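Local coordinates for heme utilization cystosolic carrier protein HutX (PDB 2PH0), which probably binds heme and carries it through the cytosol during heme uptake and utilisation, at residues Gly59-Ile64 with Ser76-Gly81. Residues are numbered along the deposited sequence; the frame is centred on the assembly and turned at random.
Sequences GEVTLI and SELPTG
Val61 and Ser76 face each other as an antiparallel hydrogen-bonded pair and are joined by two backbone hydrogen bonds, one in each direction. Val61 N reaches Ser76 O at 3.0 Å in a bond that is almost straight at the hydrogen. The return bond, Ser76 N to Val61 O at 2.9 Å, is more bent there. Beyond this pair direct pairing gives way to water. One water donates to Gly59 O and accepts from Leu78 N, and a second accepts from Gly59 N and donates to Glu77 OE2, 2.6 Å from the water oxygen, so both backbone polar atoms of Gly59 are tied to the other segment through solvent.

These bonds close the open end of the hairpin formed by strands 60-66 and 70-75 in the six-stranded antiparallel sheet, whose outermost strand on this side, within this chain, is 70-75. At Ser76 the chain turns a corner and leaves this sheet for the three-stranded one that begins with strand 81-84, so the contact lies at the junction of the two sheets of this ChuX/HutX-family fold.

The apolar contacts lie along the departing chain. Leu63 CD1 meets Leu78 CD1 at 4.0 Å, the two side chains crossing at about a right angle, while Val61 CG2 lies more loosely against the same methyl of Leu78 and closer to Ser76 O, at 3.4 Å. Trp52 of helix 48-55 touches both leucines, and Leu72 of the second subunit also packs on Leu63.

On the exposed side, Glu60 runs its CG anti to the backbone N (chi1 -178°), which lays that methylene 3.7 Å from Ser76 N and sends the carboxylate on to a salt bridge with Lys75.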
ATOM      1  N   GLY B  59      18.038   6.104  -7.374  1.00 22.60           N
ATOM      2  CA  GLY B  59      18.270   4.698  -7.645  1.00 21.72           C
ATOM      3  C   GLY B  59      17.260   3.862  -6.878  1.00 20.23           C
ATOM      4  O   GLY B  59      16.254   4.387  -6.411  1.00 22.05           O
ATOM      5  N   GLU B  60      17.531   2.571  -6.726  1.00 18.03           N
ATOM      6  CA  GLU B  60      16.610   1.674  -6.036  1.00 19.69           C
ATOM      7  C   GLU B  60      16.403   1.960  -4.550  1.00 19.40           C
ATOM      8  O   GLU B  60      17.353   2.091  -3.780  1.00 17.71           O
ATOM      9  CB  GLU B  60      17.064   0.226  -6.217  1.00 25.81           C
ATOM     10  CG  GLU B  60      16.145  -0.807  -5.584  1.00 31.54           C
ATOM     11  CD  GLU B  60      16.489  -2.221  -6.020  1.00 44.57           C
ATOM     12  OE1 GLU B  60      16.243  -2.553  -7.200  1.00 38.31           O
ATOM     13  OE2 GLU B  60      17.015  -2.991  -5.186  1.00 48.52           O
ATOM     14  N   VAL B  61      15.138   2.058  -4.167  1.00 16.13           N
ATOM     15  CA  VAL B  61      14.742   2.297  -2.784  1.00 18.87           C
ATOM     16  C   VAL B  61      13.640   1.289  -2.489  1.00 18.70           C
ATOM     17  O   VAL B  61      13.275   0.494  -3.357  1.00 18.12           O
ATOM     18  CB  VAL B  61      14.187   3.735  -2.589  1.00 14.00           C
ATOM     19  CG1 VAL B  61      15.294   4.758  -2.770  1.00 19.05           C
ATOM     20  CG2 VAL B  61      13.071   4.002  -3.580  1.00 14.34           C
ATOM     21  N   THR B  62      13.127   1.296  -1.263  1.00 15.55           N
ATOM     22  CA  THR B  62      12.057   0.376  -0.899  1.00 15.45           C
ATOM     23  C   THR B  62      10.842   1.182  -0.471  1.00 20.30           C
ATOM     24  O   THR B  62      10.892   1.884   0.543  1.00 17.91           O
ATOM     25  CB  THR B  62      12.462  -0.546   0.272  1.00 19.20           C
ATOM     26  OG1 THR B  62      13.534  -1.412  -0.134  1.00 18.66           O
ATOM     27  CG2 THR B  62      11.277  -1.389   0.706  1.00 15.25           C
ATOM     28  N   LEU B  63       9.762   1.110  -1.247  1.00 16.76           N
ATOM     29  CA  LEU B  63       8.539   1.828  -0.891  1.00 18.39           C
ATOM     30  C   LEU B  63       7.704   0.844  -0.087  1.00 17.80           C
ATOM     31  O   LEU B  63       7.547  -0.309  -0.479  1.00 16.38           O
ATOM     32  CB  LEU B  63       7.776   2.286  -2.140  1.00 19.91           C
ATOM     33  CG  LEU B  63       6.499   3.082  -1.834  1.00 22.02           C
ATOM     34  CD1 LEU B  63       6.238   4.094  -2.935  1.00 33.86           C
ATOM     35  CD2 LEU B  63       5.324   2.128  -1.685  1.00 26.12           C
ATOM     36  N   ILE B  64       7.176   1.298   1.040  1.00 15.23           N
ATOM     37  CA  ILE B  64       6.412   0.425   1.918  1.00 15.02           C
ATOM     38  C   ILE B  64       5.077   1.019   2.321  1.00 17.27           C
ATOM     39  O   ILE B  64       4.982   2.214   2.611  1.00 17.80           O
ATOM     40  CB  ILE B  64       7.197   0.145   3.230  1.00 17.26           C
ATOM     41  CG1 ILE B  64       8.497  -0.595   2.920  1.00 15.09           C
ATOM     42  CG2 ILE B  64       6.335  -0.658   4.207  1.00 16.98           C
ATOM     43  CD1 ILE B  64       9.372  -0.821   4.140  1.00 25.16           C
ATOM     44  N   SER B  76      12.482  -0.859  -5.785  1.00 21.05           N
ATOM     45  CA  SER B  76      12.643  -0.390  -7.151  1.00 26.45           C
ATOM     46  C   SER B  76      12.958   1.088  -7.150  1.00 22.77           C
ATOM     47  O   SER B  76      12.918   1.744  -6.106  1.00 20.17           O
ATOM     48  CB  SER B  76      11.369  -0.634  -7.969  1.00 26.27           C
ATOM     49  OG  SER B  76      10.280   0.096  -7.440  1.00 30.94           O
ATOM     50  N   GLU B  77      13.286   1.597  -8.332  1.00 19.59           N
ATOM     51  CA  GLU B  77      13.594   3.003  -8.517  1.00 22.99           C
ATOM     52  C   GLU B  77      12.225   3.663  -8.473  1.00 21.03           C
ATOM     53  O   GLU B  77      11.279   3.165  -9.070  1.00 22.43           O
ATOM     54  CB  GLU B  77      14.261   3.191  -9.885  1.00 27.24           C
ATOM     55  CG  GLU B  77      14.671   4.604 -10.248  1.00 33.97           C
ATOM     56  CD  GLU B  77      15.406   4.650 -11.584  1.00 29.79           C
ATOM     57  OE1 GLU B  77      14.871   4.112 -12.577  1.00 49.74           O
ATOM     58  OE2 GLU B  77      16.512   5.218 -11.643  1.00 38.44           O
ATOM     59  N   LEU B  78      12.107   4.766  -7.748  1.00 18.19           N
ATOM     60  CA  LEU B  78      10.831   5.453  -7.636  1.00 21.33           C
ATOM     61  C   LEU B  78      10.414   6.037  -8.988  1.00 23.05           C
ATOM     62  O   LEU B  78      11.152   6.803  -9.606  1.00 23.47           O
ATOM     63  CB  LEU B  78      10.939   6.560  -6.588  1.00 24.36           C
ATOM     64  CG  LEU B  78       9.667   6.865  -5.797  1.00 33.29           C
ATOM     65  CD1 LEU B  78       9.200   5.612  -5.064  1.00 27.12           C
ATOM     66  CD2 LEU B  78       9.938   7.989  -4.817  1.00 25.34           C
ATOM     67  N   PRO B  79       9.224   5.666  -9.478  1.00 23.62           N
ATOM     68  CA  PRO B  79       8.793   6.207 -10.767  1.00 20.22           C
ATOM     69  C   PRO B  79       8.398   7.672 -10.683  1.00 20.30           C
ATOM     70  O   PRO B  79       7.889   8.129  -9.667  1.00 20.32           O
ATOM     71  CB  PRO B  79       7.614   5.309 -11.137  1.00 19.37           C
ATOM     72  CG  PRO B  79       7.044   4.948  -9.806  1.00 28.51           C
ATOM     73  CD  PRO B  79       8.278   4.646  -8.993  1.00 22.35           C
ATOM     74  N   THR B  80       8.638   8.412 -11.758  1.00 22.26           N
ATOM     75  CA  THR B  80       8.265   9.819 -11.793  1.00 19.32           C
ATOM     76  C   THR B  80       6.767   9.888 -12.109  1.00 21.45           C
ATOM     77  O   THR B  80       6.168   8.887 -12.506  1.00 26.87           O
ATOM     78  CB  THR B  80       9.062  10.571 -12.875  1.00 24.84           C
ATOM     79  OG1 THR B  80       9.001   9.844 -14.105  1.00 19.58           O
ATOM     80  CG2 THR B  80      10.522  10.712 -12.456  1.00 24.04           C
ATOM     81  N   GLY B  81       6.155  11.052 -11.932  1.00 28.42           N
ATOM     82  CA  GLY B  81       4.735  11.155 -12.217  1.00 27.58           C
ATOM     83  C   GLY B  81       4.248  12.520 -12.661  1.00 30.26           C
ATOM     84  O   GLY B  81       4.990  13.501 -12.622  1.00 26.68           O
TER
HETATM   85  O   HOH W   1      16.725   6.844  -9.604  1.00 29.45           O
HETATM   86  O   HOH W   2      14.320   6.081  -6.947  1.00 29.53           O